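Local coordinates for protein beta-agarase B (Zobellia galactanivorans, PDB 4ATF) that hydrolyses the beta-1,4 linkages of agarose at random along the chain with retention of anomeric configuration, as a family 16 glycoside hydrolase, at residues G81-R89 with L286-D297; Y159-S167 with G185-W194. The protein carries 1 engineered substitution. All coordinates share one frame; numbering follows the deposited sequence.

Contact 1 (G81-R89 with L286-D297); sequences GELKMWATR and LSNIENNTFGVD. With NA (sodium ion), chain I.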
loop_
_atom_site.group_PDB
_atom_site.type_symbol
_atom_site.label_atom_id
_atom_site.label_comp_id
_atom_site.label_asym_id
_atom_site.label_seq_id
_atom_site.Cartn_x
_atom_site.Cartn_y
_atom_site.Cartn_z
ATOM N N GLY A 81 20.502 0.911 -3.817
ATOM C CA GLY A 81 19.679 2.120 -3.752
ATOM C C GLY A 81 18.175 1.949 -3.573
ATOM O O GLY A 81 17.450 2.963 -3.542
ATOM N N GLU A 82 17.688 0.699 -3.454
ATOM C CA GLU A 82 16.251 0.462 -3.312
ATOM C C GLU A 82 15.948 -0.516 -2.191
ATOM O O GLU A 82 16.687 -1.452 -1.985
ATOM C CB GLU A 82 15.662 -0.182 -4.604
ATOM C CG GLU A 82 15.877 0.589 -5.842
ATOM C CD GLU A 82 15.499 -0.179 -7.076
ATOM O OE1 GLU A 82 14.613 -1.079 -7.087
ATOM O OE2 GLU A 82 16.097 0.154 -8.067
ATOM N N LEU A 83 14.802 -0.338 -1.551
ATOM C CA LEU A 83 14.131 -1.403 -0.825
ATOM C C LEU A 83 13.595 -2.365 -1.880
ATOM O O LEU A 83 12.921 -1.916 -2.830
ATOM C CB LEU A 83 12.936 -0.803 -0.007
ATOM C CG LEU A 83 11.930 -1.799 0.650
ATOM C CD1 LEU A 83 12.650 -2.729 1.724
ATOM C CD2 LEU A 83 10.781 -1.057 1.254
ATOM N N LYS A 84 13.902 -3.658 -1.723
ATOM C CA LYS A 84 13.390 -4.702 -2.593
ATOM C C LYS A 84 12.745 -5.873 -1.810
ATOM O O LYS A 84 13.103 -6.131 -0.685
ATOM C CB LYS A 84 14.500 -5.201 -3.501
ATOM C CG LYS A 84 15.080 -4.078 -4.423
ATOM C CD LYS A 84 16.190 -4.701 -5.215
ATOM C CE LYS A 84 17.049 -3.643 -5.913
ATOM N NZ LYS A 84 18.001 -4.214 -6.921
ATOM N N MET A 85 11.810 -6.584 -2.421
ATOM C CA MET A 85 11.004 -7.586 -1.760
ATOM C C MET A 85 10.687 -8.549 -2.920
ATOM O O MET A 85 10.259 -8.080 -3.992
ATOM C CB MET A 85 9.697 -6.861 -1.348
ATOM C CG MET A 85 9.280 -7.045 -0.032
ATOM S SD MET A 85 7.981 -5.798 0.051
ATOM C CE MET A 85 9.032 -4.580 0.855
ATOM N N TRP A 86 10.845 -9.857 -2.754
ATOM C CA TRP A 86 10.508 -10.768 -3.854
ATOM C C TRP A 86 9.686 -11.957 -3.394
ATOM O O TRP A 86 9.493 -12.136 -2.193
ATOM C CB TRP A 86 11.774 -11.229 -4.635
ATOM C CG TRP A 86 12.621 -12.349 -4.080
ATOM C CD1 TRP A 86 12.802 -13.581 -4.660
ATOM C CD2 TRP A 86 13.477 -12.325 -2.925
ATOM N NE1 TRP A 86 13.678 -14.339 -3.928
ATOM C CE2 TRP A 86 14.114 -13.609 -2.852
ATOM C CE3 TRP A 86 13.751 -11.375 -1.939
ATOM C CZ2 TRP A 86 15.017 -13.958 -1.835
ATOM C CZ3 TRP A 86 14.672 -11.715 -0.905
ATOM C CH2 TRP A 86 15.301 -12.995 -0.883
ATOM N N ALA A 87 9.237 -12.788 -4.332
ATOM C CA ALA A 87 8.300 -13.882 -4.013
ATOM C C ALA A 87 8.848 -15.291 -4.441
ATOM O O ALA A 87 9.315 -15.429 -5.566
ATOM C CB ALA A 87 6.955 -13.619 -4.746
ATOM N N THR A 88 8.747 -16.316 -3.593
ATOM C CA THR A 88 9.143 -17.685 -3.992
ATOM C C THR A 88 8.090 -18.662 -3.464
ATOM O O THR A 88 7.520 -18.418 -2.375
ATOM C CB THR A 88 10.533 -18.067 -3.452
ATOM O OG1 THR A 88 10.558 -17.868 -2.020
ATOM C CG2 THR A 88 11.623 -17.204 -4.150
ATOM N N ARG A 89 7.811 -19.726 -4.216
ATOM C CA ARG A 89 6.905 -20.797 -3.725
ATOM C C ARG A 89 7.422 -21.422 -2.419
ATOM O O ARG A 89 8.621 -21.756 -2.269
ATOM C CB ARG A 89 6.744 -21.901 -4.780
ATOM C CG ARG A 89 5.509 -22.795 -4.559
ATOM C CD ARG A 89 4.732 -22.728 -5.901
ATOM N NE ARG A 89 3.616 -21.957 -5.635
ATOM C CZ ARG A 89 2.807 -21.307 -6.479
ATOM N NH1 ARG A 89 2.912 -21.209 -7.834
ATOM N NH2 ARG A 89 1.840 -20.699 -5.859
ATOM N N LEU A 286 6.939 -17.614 -11.518
ATOM C CA LEU A 286 7.821 -17.329 -10.369
ATOM C C LEU A 286 9.320 -17.585 -10.685
ATOM O O LEU A 286 10.183 -17.096 -9.961
ATOM C CB LEU A 286 7.441 -18.165 -9.126
ATOM C CG LEU A 286 6.090 -17.778 -8.482
ATOM C CD1 LEU A 286 5.702 -18.807 -7.301
ATOM C CD2 LEU A 286 6.089 -16.339 -7.977
ATOM N N SER A 287 9.614 -18.372 -11.709
ATOM C CA SER A 287 10.985 -18.580 -12.135
ATOM C C SER A 287 11.658 -17.256 -12.611
ATOM O O SER A 287 12.913 -17.207 -12.722
ATOM C CB SER A 287 11.093 -19.699 -13.206
ATOM O OG SER A 287 10.732 -19.179 -14.472
ATOM N N ASN A 288 10.880 -16.218 -12.937
ATOM C CA ASN A 288 11.472 -14.935 -13.324
ATOM C C ASN A 288 11.472 -14.084 -12.052
ATOM O O ASN A 288 10.412 -13.603 -11.642
ATOM C CB ASN A 288 10.793 -14.265 -14.556
ATOM C CG ASN A 288 11.532 -12.989 -15.031
ATOM O OD1 ASN A 288 11.718 -12.054 -14.266
ATOM N ND2 ASN A 288 11.962 -12.970 -16.297
ATOM N N ILE A 289 12.652 -13.979 -11.394
ATOM C CA ILE A 289 12.806 -13.215 -10.153
ATOM C C ILE A 289 12.511 -11.722 -10.352
ATOM O O ILE A 289 11.816 -11.118 -9.515
ATOM C CB ILE A 289 14.242 -13.357 -9.500
ATOM C CG1 ILE A 289 14.608 -14.803 -9.204
ATOM C CG2 ILE A 289 14.375 -12.470 -8.211
ATOM C CD1 ILE A 289 13.626 -15.453 -8.245
ATOM N N GLU A 290 13.080 -11.114 -11.398
ATOM C CA GLU A 290 12.906 -9.678 -11.623
ATOM C C GLU A 290 11.395 -9.295 -11.730
ATOM O O GLU A 290 10.973 -8.243 -11.225
ATOM C CB GLU A 290 13.662 -9.207 -12.865
ATOM C CG GLU A 290 13.688 -7.668 -12.912
ATOM C CD GLU A 290 13.979 -7.048 -14.279
ATOM O OE1 GLU A 290 14.375 -7.747 -15.244
ATOM O OE2 GLU A 290 13.782 -5.814 -14.378
ATOM N N ASN A 291 10.601 -10.151 -12.389
ATOM C CA ASN A 291 9.186 -9.852 -12.572
ATOM C C ASN A 291 8.444 -9.864 -11.233
ATOM O O ASN A 291 7.402 -9.215 -11.094
ATOM C CB ASN A 291 8.516 -10.847 -13.504
ATOM C CG ASN A 291 8.852 -10.618 -14.972
ATOM O OD1 ASN A 291 9.293 -9.542 -15.377
ATOM N ND2 ASN A 291 8.649 -11.658 -15.789
ATOM N N ASN A 292 8.971 -10.636 -10.276
ATOM C CA ASN A 292 8.375 -10.737 -8.957
ATOM C C ASN A 292 9.170 -10.042 -7.849
ATOM O O ASN A 292 9.076 -10.417 -6.696
ATOM C CB ASN A 292 8.184 -12.223 -8.627
ATOM C CG ASN A 292 7.244 -12.875 -9.619
ATOM O OD1 ASN A 292 6.041 -12.729 -9.485
ATOM N ND2 ASN A 292 7.785 -13.538 -10.635
ATOM N N THR A 293 9.874 -8.972 -8.212
ATOM C CA THR A 293 10.580 -8.145 -7.273
ATOM C C THR A 293 9.978 -6.713 -7.301
ATOM O O THR A 293 9.941 -6.071 -8.342
ATOM C CB THR A 293 12.120 -8.111 -7.592
ATOM O OG1 THR A 293 12.623 -9.445 -7.537
ATOM C CG2 THR A 293 12.888 -7.265 -6.574
ATOM N N PHE A 294 9.519 -6.250 -6.148
ATOM C CA PHE A 294 8.912 -4.931 -5.972
ATOM C C PHE A 294 10.040 -4.034 -5.440
ATOM O O PHE A 294 10.738 -4.425 -4.480
ATOM C CB PHE A 294 7.753 -5.064 -4.967
ATOM C CG PHE A 294 7.041 -3.760 -4.667
ATOM C CD1 PHE A 294 6.882 -2.762 -5.668
ATOM C CD2 PHE A 294 6.560 -3.516 -3.389
ATOM C CE1 PHE A 294 6.226 -1.524 -5.374
ATOM C CE2 PHE A 294 5.871 -2.327 -3.080
ATOM C CZ PHE A 294 5.697 -1.315 -4.074
ATOM N N GLY A 295 10.277 -2.893 -6.098
ATOM C CA GLY A 295 11.401 -1.997 -5.724
ATOM C C GLY A 295 10.846 -0.651 -5.312
ATOM O O GLY A 295 9.921 -0.119 -5.979
ATOM N N VAL A 296 11.366 -0.128 -4.207
ATOM C CA VAL A 296 10.974 1.192 -3.712
ATOM C C VAL A 296 12.255 2.002 -3.621
ATOM O O VAL A 296 13.151 1.649 -2.874
ATOM C CB VAL A 296 10.238 1.143 -2.324
ATOM C CG1 VAL A 296 9.984 2.556 -1.773
ATOM C CG2 VAL A 296 8.918 0.418 -2.476
ATOM N N ASP A 297 12.375 3.058 -4.425
ATOM C CA ASP A 297 13.573 3.914 -4.410
ATOM C C ASP A 297 13.587 4.759 -3.113
ATOM O O ASP A 297 14.631 4.888 -2.452
ATOM C CB ASP A 297 13.564 4.810 -5.678
ATOM C CG ASP A 297 14.825 5.671 -5.827
ATOM O OD1 ASP A 297 15.809 5.451 -5.093
ATOM O OD2 ASP A 297 14.829 6.591 -6.688
HETATM NA NA NA I . 16.897 5.020 -3.033
HETATM O O HOH W 1 18.057 7.045 -3.580
#

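Contact 2 (Y159-S167 with G185-W194); sequences YFSKKVHIS and GSWFEDGTVW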
loop_
_atom_site.group_PDB
_atom_site.type_symbol
_atom_site.label_atom_id
_atom_site.label_comp_id
_atom_site.label_asym_id
_atom_site.label_seq_id
_atom_site.Cartn_x
_atom_site.Cartn_y
_atom_site.Cartn_z
ATOM N N TYR A 159 -6.039 -5.090 -18.293
ATOM C CA TYR A 159 -7.112 -4.486 -17.467
ATOM C C TYR A 159 -6.581 -3.973 -16.127
ATOM O O TYR A 159 -6.980 -2.877 -15.645
ATOM C CB TYR A 159 -8.212 -5.497 -17.205
ATOM C CG TYR A 159 -9.343 -4.896 -16.387
ATOM C CD1 TYR A 159 -10.410 -4.206 -17.037
ATOM C CD2 TYR A 159 -9.364 -5.001 -14.990
ATOM C CE1 TYR A 159 -11.491 -3.655 -16.300
ATOM C CE2 TYR A 159 -10.430 -4.438 -14.240
ATOM C CZ TYR A 159 -11.515 -3.776 -14.925
ATOM O OH TYR A 159 -12.580 -3.210 -14.211
ATOM N N PHE A 160 -5.718 -4.780 -15.518
ATOM C CA PHE A 160 -5.003 -4.394 -14.302
ATOM C C PHE A 160 -3.669 -3.653 -14.472
ATOM O O PHE A 160 -3.334 -2.768 -13.622
ATOM C CB PHE A 160 -4.779 -5.662 -13.470
ATOM C CG PHE A 160 -6.064 -6.195 -12.894
ATOM C CD1 PHE A 160 -6.700 -5.508 -11.839
ATOM C CD2 PHE A 160 -6.701 -7.320 -13.453
ATOM C CE1 PHE A 160 -7.933 -6.015 -11.282
ATOM C CE2 PHE A 160 -7.954 -7.807 -12.911
ATOM C CZ PHE A 160 -8.545 -7.158 -11.816
ATOM N N SER A 161 -2.896 -3.995 -15.505
ATOM C CA SER A 161 -1.507 -3.434 -15.635
ATOM C C SER A 161 -1.573 -1.894 -15.828
ATOM O O SER A 161 -0.596 -1.185 -15.563
ATOM C CB SER A 161 -0.765 -4.045 -16.818
ATOM O OG SER A 161 -1.226 -3.456 -17.995
ATOM N N LYS A 162 -2.742 -1.394 -16.284
ATOM C CA LYS A 162 -2.917 0.046 -16.541
ATOM C C LYS A 162 -3.655 0.746 -15.393
ATOM O O LYS A 162 -4.003 1.898 -15.508
ATOM C CB LYS A 162 -3.586 0.284 -17.880
ATOM C CG LYS A 162 -2.682 -0.217 -19.087
ATOM C CD LYS A 162 -3.413 -0.057 -20.428
ATOM C CE LYS A 162 -2.420 -0.353 -21.524
ATOM N NZ LYS A 162 -3.068 -0.555 -22.820
ATOM N N LYS A 163 -3.923 0.066 -14.283
ATOM C CA LYS A 163 -4.759 0.669 -13.155
ATOM C C LYS A 163 -3.997 0.703 -11.843
ATOM O O LYS A 163 -3.237 -0.219 -11.533
ATOM C CB LYS A 163 -6.074 -0.117 -12.891
ATOM C CG LYS A 163 -7.128 -0.027 -14.045
ATOM C CD LYS A 163 -8.404 -0.770 -13.656
ATOM C CE LYS A 163 -9.474 -0.615 -14.737
ATOM N NZ LYS A 163 -8.997 -0.971 -16.129
ATOM N N VAL A 164 -4.129 1.792 -11.080
ATOM C CA VAL A 164 -3.697 1.721 -9.677
ATOM C C VAL A 164 -4.900 1.993 -8.784
ATOM O O VAL A 164 -5.696 2.885 -9.087
ATOM C CB VAL A 164 -2.521 2.643 -9.321
ATOM C CG1 VAL A 164 -1.286 2.260 -10.076
ATOM C CG2 VAL A 164 -2.887 4.124 -9.481
ATOM N N HIS A 165 -5.046 1.187 -7.727
ATOM C CA HIS A 165 -6.200 1.260 -6.861
ATOM C C HIS A 165 -5.879 2.252 -5.753
ATOM O O HIS A 165 -4.918 2.067 -5.055
ATOM C CB HIS A 165 -6.443 -0.091 -6.268
ATOM C CG HIS A 165 -7.709 -0.166 -5.485
ATOM N ND1 HIS A 165 -7.802 -0.858 -4.307
ATOM C CD2 HIS A 165 -8.922 0.393 -5.704
ATOM C CE1 HIS A 165 -9.034 -0.733 -3.832
ATOM N NE2 HIS A 165 -9.737 0.007 -4.674
ATOM N N ILE A 166 -6.633 3.320 -5.648
ATOM C CA ILE A 166 -6.356 4.346 -4.645
ATOM C C ILE A 166 -7.534 4.441 -3.720
ATOM O O ILE A 166 -8.533 5.013 -4.082
ATOM C CB ILE A 166 -5.972 5.756 -5.292
ATOM C CG1 ILE A 166 -6.813 6.034 -6.557
ATOM C CG2 ILE A 166 -4.451 5.743 -5.673
ATOM C CD1 ILE A 166 -6.599 7.460 -7.135
ATOM N N SER A 167 -7.389 3.963 -2.497
ATOM C CA SER A 167 -8.582 3.779 -1.664
ATOM C C SER A 167 -8.227 3.904 -0.169
ATOM O O SER A 167 -7.097 4.290 0.189
ATOM C CB SER A 167 -9.169 2.381 -2.001
ATOM O OG SER A 167 -10.524 2.284 -1.568
ATOM N N GLY A 185 -13.717 5.922 -10.005
ATOM C CA GLY A 185 -12.525 6.805 -9.844
ATOM C C GLY A 185 -11.538 6.247 -8.816
ATOM O O GLY A 185 -10.374 6.715 -8.747
ATOM N N SER A 186 -11.960 5.228 -8.044
ATOM C CA SER A 186 -11.021 4.532 -7.093
ATOM C C SER A 186 -9.953 3.633 -7.784
ATOM O O SER A 186 -8.991 3.152 -7.125
ATOM C CB SER A 186 -11.814 3.671 -6.030
ATOM O OG SER A 186 -12.415 2.546 -6.672
ATOM N N TRP A 187 -10.112 3.427 -9.093
ATOM C CA TRP A 187 -9.038 2.822 -9.926
ATOM C C TRP A 187 -8.604 3.833 -10.974
ATOM O O TRP A 187 -9.349 4.140 -11.912
ATOM C CB TRP A 187 -9.524 1.509 -10.635
ATOM C CG TRP A 187 -9.896 0.413 -9.644
ATOM C CD1 TRP A 187 -11.065 0.335 -8.885
ATOM C CD2 TRP A 187 -9.095 -0.745 -9.263
ATOM N NE1 TRP A 187 -11.026 -0.799 -8.080
ATOM C CE2 TRP A 187 -9.850 -1.478 -8.297
ATOM C CE3 TRP A 187 -7.833 -1.242 -9.669
ATOM C CZ2 TRP A 187 -9.385 -2.703 -7.733
ATOM C CZ3 TRP A 187 -7.367 -2.462 -9.134
ATOM C CH2 TRP A 187 -8.146 -3.177 -8.154
ATOM N N PHE A 188 -7.413 4.380 -10.793
ATOM C CA PHE A 188 -6.906 5.390 -11.713
ATOM C C PHE A 188 -6.249 4.732 -12.937
ATOM O O PHE A 188 -5.486 3.782 -12.796
ATOM C CB PHE A 188 -5.855 6.290 -10.973
ATOM C CG PHE A 188 -5.210 7.294 -11.857
ATOM C CD1 PHE A 188 -5.829 8.540 -12.108
ATOM C CD2 PHE A 188 -3.991 7.001 -12.513
ATOM C CE1 PHE A 188 -5.242 9.457 -13.007
ATOM C CE2 PHE A 188 -3.418 7.940 -13.406
ATOM C CZ PHE A 188 -4.049 9.179 -13.648
ATOM N N GLU A 189 -6.482 5.298 -14.118
ATOM C CA GLU A 189 -5.934 4.800 -15.353
ATOM C C GLU A 189 -5.742 5.991 -16.302
ATOM O O GLU A 189 -6.674 6.767 -16.473
ATOM C CB GLU A 189 -6.958 3.833 -15.990
ATOM C CG GLU A 189 -6.453 3.239 -17.310
ATOM C CD GLU A 189 -7.201 1.957 -17.789
ATOM O OE1 GLU A 189 -8.052 1.433 -17.044
ATOM O OE2 GLU A 189 -6.900 1.480 -18.918
ATOM N N ASP A 190 -4.569 6.147 -16.930
ATOM C CA ASP A 190 -4.461 7.174 -17.969
ATOM C C ASP A 190 -3.743 6.668 -19.196
ATOM O O ASP A 190 -3.431 7.449 -20.088
ATOM C CB ASP A 190 -3.798 8.476 -17.454
ATOM C CG ASP A 190 -2.338 8.279 -17.027
ATOM O OD1 ASP A 190 -1.788 7.125 -17.183
ATOM O OD2 ASP A 190 -1.747 9.300 -16.543
ATOM N N GLY A 191 -3.489 5.365 -19.264
ATOM C CA GLY A 191 -2.774 4.821 -20.437
ATOM C C GLY A 191 -1.388 4.298 -20.027
ATOM O O GLY A 191 -0.837 3.419 -20.695
ATOM N N THR A 192 -0.830 4.825 -18.944
ATOM C CA THR A 192 0.449 4.320 -18.390
ATOM C C THR A 192 0.398 2.844 -17.956
ATOM O O THR A 192 -0.569 2.438 -17.276
ATOM C CB THR A 192 0.822 5.147 -17.138
ATOM O OG1 THR A 192 0.829 6.511 -17.533
ATOM C CG2 THR A 192 2.208 4.786 -16.617
ATOM N N VAL A 193 1.430 2.077 -18.329
ATOM C CA VAL A 193 1.585 0.689 -17.879
ATOM C C VAL A 193 2.566 0.829 -16.738
ATOM O O VAL A 193 3.746 1.096 -16.975
ATOM C CB VAL A 193 2.175 -0.284 -18.991
ATOM C CG1 VAL A 193 2.391 -1.667 -18.389
ATOM C CG2 VAL A 193 1.202 -0.449 -20.210
ATOM N N TRP A 194 2.069 0.650 -15.518
ATOM C CA TRP A 194 2.756 1.019 -14.279
ATOM C C TRP A 194 4.074 0.241 -14.110
ATOM O O TRP A 194 5.043 0.815 -13.568
ATOM C CB TRP A 194 1.820 0.875 -13.042
ATOM C CG TRP A 194 0.650 1.822 -13.266
ATOM C CD1 TRP A 194 -0.592 1.465 -13.643
ATOM C CD2 TRP A 194 0.680 3.266 -13.253
ATOM N NE1 TRP A 194 -1.363 2.582 -13.861
ATOM C CE2 TRP A 194 -0.611 3.706 -13.646
ATOM C CE3 TRP A 194 1.677 4.221 -12.975
ATOM C CZ2 TRP A 194 -0.962 5.059 -13.747
ATOM C CZ3 TRP A 194 1.343 5.578 -13.066
ATOM C CH2 TRP A 194 0.014 5.991 -13.433
HETATM O O HOH W 2 -2.829 3.828 -16.829
HETATM O O HOH W 3 -12.431 0.630 -4.819
#

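Contact 1 (G81-R89 with L286-D297)
Strands 82-86 and 293-297 run antiparallel in the beta-sandwich, their axes 162° apart, and a sodium ion is bound beside Gly81, just ahead of the first strand, and Asp297, within strand 293-306. Leu83 with Val296 and Met85 with Phe294 are hydrogen-bonded pairs. In the first, Val296 N reaches Leu83 O at 2.7 Å, and in the second Phe294 N meets Met85 O at 2.9 Å; the return bond from Met85 N is weak. These four side chains share one face of the sheet, where Met85 SD lies at the edge of the Phe294 ring. On the other face, Thr293 CG2, anti to the backbone N, packs 4.0 Å from Lys84 CB. Thr293 OG1 sits 3.5 Å from Trp86 CB and donates to Ile289 O at 2.7 Å from above the carbonyl plane, while Asn292 N reaches the same oxygen from the opposite face. A valine in place of Thr293 would probably cost Ile289 O one of these two donors and loosen the turn leading into the strand. Farther along, Leu286 CD1 lies over one face of the Arg89 guanidinium, which forms a salt bridge with Asp283 and a hydrogen bond to Asp94 O. At the sodium, Gly81 O (2.2 Å), Asp297 O and Asp297 OD1 are joined by Asn37, Glu39 and a water, a metal site bridging adjacent strands of the GH16 beta-jelly roll.

Contact 2 (Y159-S167 with G185-W194)
His165 and Trp187 meet as an offset stack, the imidazole and six-membered ring centroids 4.3 Å apart and their planes at 24°; both rings line the glycan pocket, as do Tyr159 and Phe160. His165 CD2 lies over the indole face, 3.3 Å from Trp187 CE2, and His165 CB adds a CH-pi contact over the same six-membered ring. A chi1 of -173° swings the imidazole away from the backbone N and over the indole, the side chains crossing obliquely. Lys163 CB comes at the edge of that indole, while its NZ forms a salt bridge with Glu189 OE1 at 2.7 Å, on the syn side of the carboxylate. The same NZ donates to Tyr159 O in the carbonyl plane and sits over the centre of the Tyr159 ring. In the conformer given of Val164, one of two, CG1 stands over the five-membered ring of Trp194, 3.6 Å from its centroid and 5° off the normal; Thr192 CG2 takes the opposite face. Trp194 NE1 donates to Lys162 O at 3.2 Å from above the carbonyl plane.

In the second shell, Val164 and Phe188 form an antiparallel hydrogen-bonded pair, and Ile166 N bonds Ser186 O at 2.8 Å. Water 3 bridges His165 NE2 and Ser186 OG, the latter also hydrogen-bonded to Asp183 O, whereas His165 ND1 is hydrogen-bonded to Asp143, an engineered residue. Strand 187-188 thus flanks strand 164-172, which also pairs with strand 137-145; helix 158-161 precedes it, and strands 210-215 and 218-224 pack against Ile166 and Phe188.

In the fold
Both contacts are antiparallel pairings within the GH16 fold, their centres 21 Å apart and their nearest atoms about 9 Å apart, without touching. Along the chain, contact 2 is nested inside the loop that contact 1 closes. Their relation to the substrate differs. In contact 2, the His165 side chain comes within about 2 Å of a bound anhydrogalactose and about 3 Å of Asp143, assigned by similarity as the proton donor and altered in this structure; the side chain of Trp187 is about 3 Å from a bound beta-D-galactopyranose (GAL). Contact 1 stands behind the cleft: the Phe294 side chain is about 9 Å from both Asp143 and a bound galactose, and its sodium site involves none of these groups.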